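Local coordinates for protein phist (Plasmodium falciparum, PDB 4JLE) that binds the virulence factor PfEMP1, probably through its PHIST domain, a helical interaction module, and travels with it to knobs on the infected red-cell surface, at residues Phe65-Ser68 with Ile69-Thr72; Glu78-Met81 with Arg82-Phe86. One frame throughout, in Å; residues are numbered along the deposited sequence.

Contact 1 of 2, residues Phe65-Ser68 with Ile69-Thr72; sequences FIQS and IVET
Q67 swings CG anti to its backbone N (chi1 -172°) and then bends at chi2 (54°), which turns its amide along the helix toward E71; E71 keeps CG beside its own N and runs extended to the carboxylate. The two side chains meet one helical turn apart: NE2 of Q67 donates to OE2 of E71 at 3.2 Å in a nearly straight bond. The donor uses an N-H lying in the amide plane, whereas OE2 receives it on its anti side, with amide and carboxylate planes 60° apart. OE1 of Q67, at the other end of the amide, accepts from K80 on helix 77-110, so both ends of the group are gripped and its flip is fixed. T72 carries OG1 beside its backbone N, where the hydroxyl reaches back to S68 O at 2.8 Å; T72 N bonds the same oxygen at 3.1 Å from the opposite face of the carbonyl plane. Backbone bonds V70 N to I66 O (3.0 Å) and E71 N to Q67 O (3.0 Å) continue the alpha-helical i to i+4 pattern. The apolar side is built by I69, whose CD1 lies 4.0 Å from F65 CE2 and 4.2 Å from I66 CD1, while CG2 of V70 approaches CG2 of I66. I66 rests on F84 of helix 77-110, and F65, I66, I69 and V70 all pack against the second subunit, whose K143 makes a cation-pi contact with the F65 ring. This last stretch of helix 37-72 is thus amphipathic: hydroxyl and carboxylate groups fold back on the preceding turn, and the bound E71 carboxylate would be expected to polarise the Q67 amide and strengthen OE1 as an acceptor for the lysine.

Contact 2 of 2, residues Glu78-Met81 with Arg82-Phe86; sequences EYKM and RKFKF
Four consecutive i to i+4 bonds, R82 N to E78 O through K85 N to M81 O (2.8 Å), make 78-86 regular alpha helix. Y79 and K83 meet on one flank: the lysine, bent at chi2 (-66°), lays CG over a face of the phenol ring, 3.8 Å from its centroid, in a CH-pi contact, and its CE comes to 3.7 Å from Y79 CE1. R82 arrives at the ring edge instead, with NH2 3.6 Å from Y79 CD1 and the guanidinium almost perpendicular to the ring. A second pair has the order swapped, lysine first: CG of K80 sits over a face of the F84 ring, 4.1 Å from the centroid, and its CE touches F84 CE2. On the exposed side, the extended K85 chain runs back past M81, its NZ 4.0 Å from M81 CB. The lysine ends look outward from these rings, K80 NZ to Q67 of helix 37-72 and K83 NZ to E149 of the second subunit in a salt bridge. Y79 stacks on H153 of that subunit, and F84 stacks on F63. These are i to i+4 lysine-aromatic CH-pi pairs on one helix of the PHIST three-helix bundle, at the side where it meets helix 37-72 and the second subunit.

How the contacts relate
Contact 1 ends helix 37-72 and contact 2 lies near the start of helix 77-110, so the two meet beside the hairpin joining consecutive helices, with centres about 13 Å apart. They touch directly: V70 CG2 lies 4.0 Å from K80 CG, beside the amide-ammonium bond that joins the helices. Each is partly buried and leans on the second subunit. Contact 1 has side-chain hydrogen bonds within one helix turn as well as the Q67 bond to its neighbour, whereas in contact 2 the ammonium groups of K80 and K83 go to another helix and to the second subunit. Buried side chains are I66, I69 and V70 in the first, Y79 and F84 in the second; E71, T72, M81 and K85 are exposed.

Contact 1 of 2, residues Phe65-Ser68 with Ile69-Thr72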
ATOM      1  N   PHE B  65       6.407   7.095 -20.365  1.00 56.58           N
ATOM      2  CA  PHE B  65       7.106   6.219 -21.287  1.00 56.81           C
ATOM      3  C   PHE B  65       6.119   5.272 -21.991  1.00 62.79           C
ATOM      4  O   PHE B  65       6.218   5.105 -23.205  1.00 65.43           O
ATOM      5  CB  PHE B  65       8.206   5.425 -20.556  1.00 57.95           C
ATOM      6  CG  PHE B  65       8.909   4.434 -21.442  1.00 60.04           C
ATOM      7  CD1 PHE B  65       9.913   4.845 -22.305  1.00 64.44           C
ATOM      8  CD2 PHE B  65       8.531   3.095 -21.449  1.00 61.68           C
ATOM      9  CE1 PHE B  65      10.527   3.937 -23.162  1.00 66.86           C
ATOM     10  CE2 PHE B  65       9.140   2.187 -22.308  1.00 66.07           C
ATOM     11  CZ  PHE B  65      10.125   2.613 -23.169  1.00 66.12           C
ATOM     12  N   ILE B  66       5.177   4.654 -21.239  1.00 57.03           N
ATOM     13  CA  ILE B  66       4.205   3.710 -21.804  1.00 56.42           C
ATOM     14  C   ILE B  66       3.237   4.450 -22.756  1.00 63.78           C
ATOM     15  O   ILE B  66       2.731   3.845 -23.710  1.00 62.87           O
ATOM     16  CB  ILE B  66       3.472   2.890 -20.682  1.00 57.69           C
ATOM     17  CG1 ILE B  66       4.479   2.139 -19.760  1.00 56.10           C
ATOM     18  CG2 ILE B  66       2.427   1.903 -21.246  1.00 58.34           C
ATOM     19  CD1 ILE B  66       5.525   1.161 -20.460  1.00 47.07           C
ATOM     20  N   GLN B  67       3.057   5.769 -22.550  1.00 63.80           N
ATOM     21  CA  GLN B  67       2.209   6.607 -23.390  1.00 65.14           C
ATOM     22  C   GLN B  67       2.725   6.616 -24.820  1.00 69.04           C
ATOM     23  O   GLN B  67       1.914   6.582 -25.739  1.00 69.33           O
ATOM     24  CB  GLN B  67       2.097   8.032 -22.820  1.00 67.37           C
ATOM     25  CG  GLN B  67       1.072   8.934 -23.530  1.00 72.84           C
ATOM     26  CD  GLN B  67      -0.319   8.355 -23.615  1.00 81.68           C
ATOM     27  OE1 GLN B  67      -0.813   7.712 -22.690  1.00 78.34           O
ATOM     28  NE2 GLN B  67      -0.989   8.592 -24.729  1.00 67.34           N
ATOM     29  N   SER B  68       4.062   6.565 -25.006  1.00 66.76           N
ATOM     30  CA  SER B  68       4.727   6.518 -26.321  1.00 68.52           C
ATOM     31  C   SER B  68       4.343   5.257 -27.114  1.00 72.03           C
ATOM     32  O   SER B  68       4.184   5.332 -28.329  1.00 72.54           O
ATOM     33  CB  SER B  68       6.248   6.599 -26.160  1.00 74.07           C
ATOM     34  OG  SER B  68       6.829   5.398 -25.662  1.00 90.26           O
ATOM     35  N   ILE B  69       4.187   4.113 -26.417  1.00 67.24           N
ATOM     36  CA  ILE B  69       3.805   2.824 -27.000  1.00 66.24           C
ATOM     37  C   ILE B  69       2.298   2.852 -27.288  1.00 72.31           C
ATOM     38  O   ILE B  69       1.849   2.320 -28.311  1.00 72.18           O
ATOM     39  CB  ILE B  69       4.212   1.636 -26.051  1.00 67.10           C
ATOM     40  CG1 ILE B  69       5.734   1.681 -25.683  1.00 65.78           C
ATOM     41  CG2 ILE B  69       3.787   0.253 -26.646  1.00 66.72           C
ATOM     42  CD1 ILE B  69       6.187   0.756 -24.547  1.00 58.24           C
ATOM     43  N   VAL B  70       1.521   3.492 -26.380  1.00 69.94           N
ATOM     44  CA  VAL B  70       0.065   3.626 -26.496  1.00 70.38           C
ATOM     45  C   VAL B  70      -0.284   4.348 -27.812  1.00 75.39           C
ATOM     46  O   VAL B  70      -1.130   3.861 -28.571  1.00 73.78           O
ATOM     47  CB  VAL B  70      -0.550   4.334 -25.267  1.00 73.61           C
ATOM     48  CG1 VAL B  70      -1.975   4.807 -25.549  1.00 74.36           C
ATOM     49  CG2 VAL B  70      -0.525   3.424 -24.046  1.00 72.11           C
ATOM     50  N   GLU B  71       0.419   5.466 -28.086  1.00 72.45           N
ATOM     51  CA  GLU B  71       0.263   6.296 -29.279  1.00 73.47           C
ATOM     52  C   GLU B  71       0.782   5.588 -30.531  1.00 76.30           C
ATOM     53  O   GLU B  71       0.147   5.698 -31.575  1.00 76.31           O
ATOM     54  CB  GLU B  71       0.958   7.653 -29.083  1.00 75.48           C
ATOM     55  CG  GLU B  71       0.262   8.483 -28.013  1.00 89.42           C
ATOM     56  CD  GLU B  71       0.616   9.955 -27.913  1.00124.67           C
ATOM     57  OE1 GLU B  71       0.869  10.590 -28.964  1.00139.51           O
ATOM     58  OE2 GLU B  71       0.564  10.493 -26.783  1.00118.06           O
ATOM     59  N   THR B  72       1.898   4.839 -30.430  1.00 72.07           N
ATOM     60  CA  THR B  72       2.451   4.096 -31.567  1.00 72.05           C
ATOM     61  C   THR B  72       1.443   3.052 -32.061  1.00 76.38           C
ATOM     62  O   THR B  72       1.214   2.955 -33.263  1.00 78.18           O
ATOM     63  CB  THR B  72       3.797   3.457 -31.195  1.00 75.65           C
ATOM     64  OG1 THR B  72       4.736   4.491 -30.895  1.00 74.38           O
ATOM     65  CG2 THR B  72       4.356   2.566 -32.303  1.00 71.94           C
TER

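Contact 2 of 2, residues Glu78-Met81 with Arg82-Phe86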
ATOM      1  N   GLU B  78      -9.403   2.631 -22.445  1.00 69.20           N
ATOM      2  CA  GLU B  78      -9.990   1.646 -21.543  1.00 68.31           C
ATOM      3  C   GLU B  78      -8.919   0.644 -21.080  1.00 70.08           C
ATOM      4  O   GLU B  78      -8.740   0.471 -19.870  1.00 69.75           O
ATOM      5  CB  GLU B  78     -11.152   0.923 -22.233  1.00 70.69           C
ATOM      6  CG  GLU B  78     -12.156   0.313 -21.273  1.00 88.44           C
ATOM      7  CD  GLU B  78     -13.081  -0.700 -21.922  1.00122.82           C
ATOM      8  OE1 GLU B  78     -14.166  -0.296 -22.403  1.00129.66           O
ATOM      9  OE2 GLU B  78     -12.711  -1.895 -21.969  1.00116.98           O
ATOM     10  N   TYR B  79      -8.165   0.051 -22.036  1.00 64.23           N
ATOM     11  CA  TYR B  79      -7.076  -0.892 -21.771  1.00 61.97           C
ATOM     12  C   TYR B  79      -5.930  -0.197 -20.998  1.00 66.99           C
ATOM     13  O   TYR B  79      -5.463  -0.726 -19.990  1.00 65.65           O
ATOM     14  CB  TYR B  79      -6.546  -1.505 -23.077  1.00 61.17           C
ATOM     15  CG  TYR B  79      -5.339  -2.393 -22.877  1.00 59.78           C
ATOM     16  CD1 TYR B  79      -5.486  -3.744 -22.577  1.00 60.56           C
ATOM     17  CD2 TYR B  79      -4.043  -1.886 -22.991  1.00 59.07           C
ATOM     18  CE1 TYR B  79      -4.376  -4.567 -22.394  1.00 59.63           C
ATOM     19  CE2 TYR B  79      -2.929  -2.703 -22.829  1.00 58.24           C
ATOM     20  CZ  TYR B  79      -3.100  -4.035 -22.499  1.00 61.12           C
ATOM     21  OH  TYR B  79      -2.001  -4.833 -22.340  1.00 58.24           O
ATOM     22  N   LYS B  80      -5.490   0.982 -21.476  1.00 63.78           N
ATOM     23  CA  LYS B  80      -4.421   1.783 -20.896  1.00 63.00           C
ATOM     24  C   LYS B  80      -4.669   2.095 -19.400  1.00 68.10           C
ATOM     25  O   LYS B  80      -3.783   1.855 -18.576  1.00 68.00           O
ATOM     26  CB  LYS B  80      -4.257   3.092 -21.692  1.00 65.38           C
ATOM     27  CG  LYS B  80      -3.221   4.061 -21.120  1.00 70.93           C
ATOM     28  CD  LYS B  80      -3.398   5.446 -21.699  1.00 84.39           C
ATOM     29  CE  LYS B  80      -3.168   6.511 -20.660  1.00 99.62           C
ATOM     30  NZ  LYS B  80      -3.106   7.863 -21.266  1.00110.92           N
ATOM     31  N   MET B  81      -5.856   2.626 -19.062  1.00 63.65           N
ATOM     32  CA  MET B  81      -6.200   3.032 -17.708  1.00 62.66           C
ATOM     33  C   MET B  81      -6.344   1.854 -16.758  1.00 65.13           C
ATOM     34  O   MET B  81      -5.861   1.934 -15.630  1.00 65.19           O
ATOM     35  CB  MET B  81      -7.466   3.892 -17.709  1.00 66.13           C
ATOM     36  CG  MET B  81      -7.270   5.238 -18.415  1.00 71.63           C
ATOM     37  SD  MET B  81      -5.795   6.201 -17.923  1.00 76.78           S
ATOM     38  CE  MET B  81      -6.262   6.676 -16.297  1.00 73.39           C
ATOM     39  N   ARG B  82      -6.954   0.760 -17.215  1.00 60.27           N
ATOM     40  CA  ARG B  82      -7.135  -0.473 -16.444  1.00 59.02           C
ATOM     41  C   ARG B  82      -5.768  -1.080 -16.077  1.00 60.32           C
ATOM     42  O   ARG B  82      -5.578  -1.519 -14.945  1.00 60.08           O
ATOM     43  CB  ARG B  82      -7.988  -1.459 -17.273  1.00 59.09           C
ATOM     44  CG  ARG B  82      -7.892  -2.936 -16.910  1.00 68.20           C
ATOM     45  CD  ARG B  82      -9.047  -3.744 -17.492  1.00 90.63           C
ATOM     46  NE  ARG B  82      -9.172  -3.613 -18.953  1.00108.56           N
ATOM     47  CZ  ARG B  82      -8.585  -4.409 -19.845  1.00122.07           C
ATOM     48  NH1 ARG B  82      -7.810  -5.410 -19.445  1.00108.38           N
ATOM     49  NH2 ARG B  82      -8.772  -4.210 -21.143  1.00109.74           N
ATOM     50  N   LYS B  83      -4.825  -1.077 -17.028  1.00 54.55           N
ATOM     51  CA  LYS B  83      -3.493  -1.634 -16.822  1.00 52.65           C
ATOM     52  C   LYS B  83      -2.678  -0.722 -15.932  1.00 53.08           C
ATOM     53  O   LYS B  83      -1.988  -1.226 -15.057  1.00 50.80           O
ATOM     54  CB  LYS B  83      -2.778  -1.919 -18.163  1.00 54.07           C
ATOM     55  CG  LYS B  83      -3.411  -3.033 -18.985  1.00 58.86           C
ATOM     56  CD  LYS B  83      -3.304  -4.392 -18.335  1.00 72.46           C
ATOM     57  CE  LYS B  83      -4.354  -5.355 -18.823  1.00 83.33           C
ATOM     58  NZ  LYS B  83      -4.006  -6.764 -18.509  1.00 92.33           N
ATOM     59  N   PHE B  84      -2.823   0.604 -16.091  1.00 50.56           N
ATOM     60  CA  PHE B  84      -2.140   1.595 -15.253  1.00 50.87           C
ATOM     61  C   PHE B  84      -2.609   1.509 -13.801  1.00 55.76           C
ATOM     62  O   PHE B  84      -1.785   1.576 -12.868  1.00 55.01           O
ATOM     63  CB  PHE B  84      -2.361   3.017 -15.791  1.00 53.13           C
ATOM     64  CG  PHE B  84      -1.462   3.441 -16.938  1.00 54.75           C
ATOM     65  CD1 PHE B  84      -0.642   2.515 -17.591  1.00 56.75           C
ATOM     66  CD2 PHE B  84      -1.423   4.763 -17.357  1.00 56.63           C
ATOM     67  CE1 PHE B  84       0.184   2.906 -18.647  1.00 58.12           C
ATOM     68  CE2 PHE B  84      -0.595   5.151 -18.417  1.00 59.85           C
ATOM     69  CZ  PHE B  84       0.192   4.218 -19.067  1.00 57.71           C
ATOM     70  N   LYS B  85      -3.931   1.338 -13.624  1.00 52.35           N
ATOM     71  CA  LYS B  85      -4.561   1.195 -12.314  1.00 51.50           C
ATOM     72  C   LYS B  85      -3.955  -0.026 -11.587  1.00 54.97           C
ATOM     73  O   LYS B  85      -3.370   0.167 -10.537  1.00 55.61           O
ATOM     74  CB  LYS B  85      -6.100   1.109 -12.442  1.00 52.60           C
ATOM     75  CG  LYS B  85      -6.739   2.453 -12.872  1.00 59.73           C
ATOM     76  CD  LYS B  85      -8.238   2.356 -13.198  1.00 67.23           C
ATOM     77  CE  LYS B  85      -8.788   3.589 -13.888  1.00 76.02           C
ATOM     78  NZ  LYS B  85      -9.993   3.283 -14.709  1.00 81.16           N
ATOM     79  N   PHE B  86      -3.956  -1.223 -12.193  1.00 50.31           N
ATOM     80  CA  PHE B  86      -3.411  -2.416 -11.536  1.00 49.76           C
ATOM     81  C   PHE B  86      -1.891  -2.346 -11.295  1.00 52.24           C
ATOM     82  O   PHE B  86      -1.422  -2.880 -10.295  1.00 51.51           O
ATOM     83  CB  PHE B  86      -3.781  -3.694 -12.297  1.00 51.81           C
ATOM     84  CG  PHE B  86      -5.275  -3.986 -12.325  1.00 54.48           C
ATOM     85  CD1 PHE B  86      -5.993  -4.171 -11.145  1.00 57.09           C
ATOM     86  CD2 PHE B  86      -5.942  -4.176 -13.532  1.00 58.51           C
ATOM     87  CE1 PHE B  86      -7.363  -4.465 -11.175  1.00 57.96           C
ATOM     88  CE2 PHE B  86      -7.313  -4.487 -13.558  1.00 61.62           C
ATOM     89  CZ  PHE B  86      -8.014  -4.610 -12.380  1.00 58.76           C
TER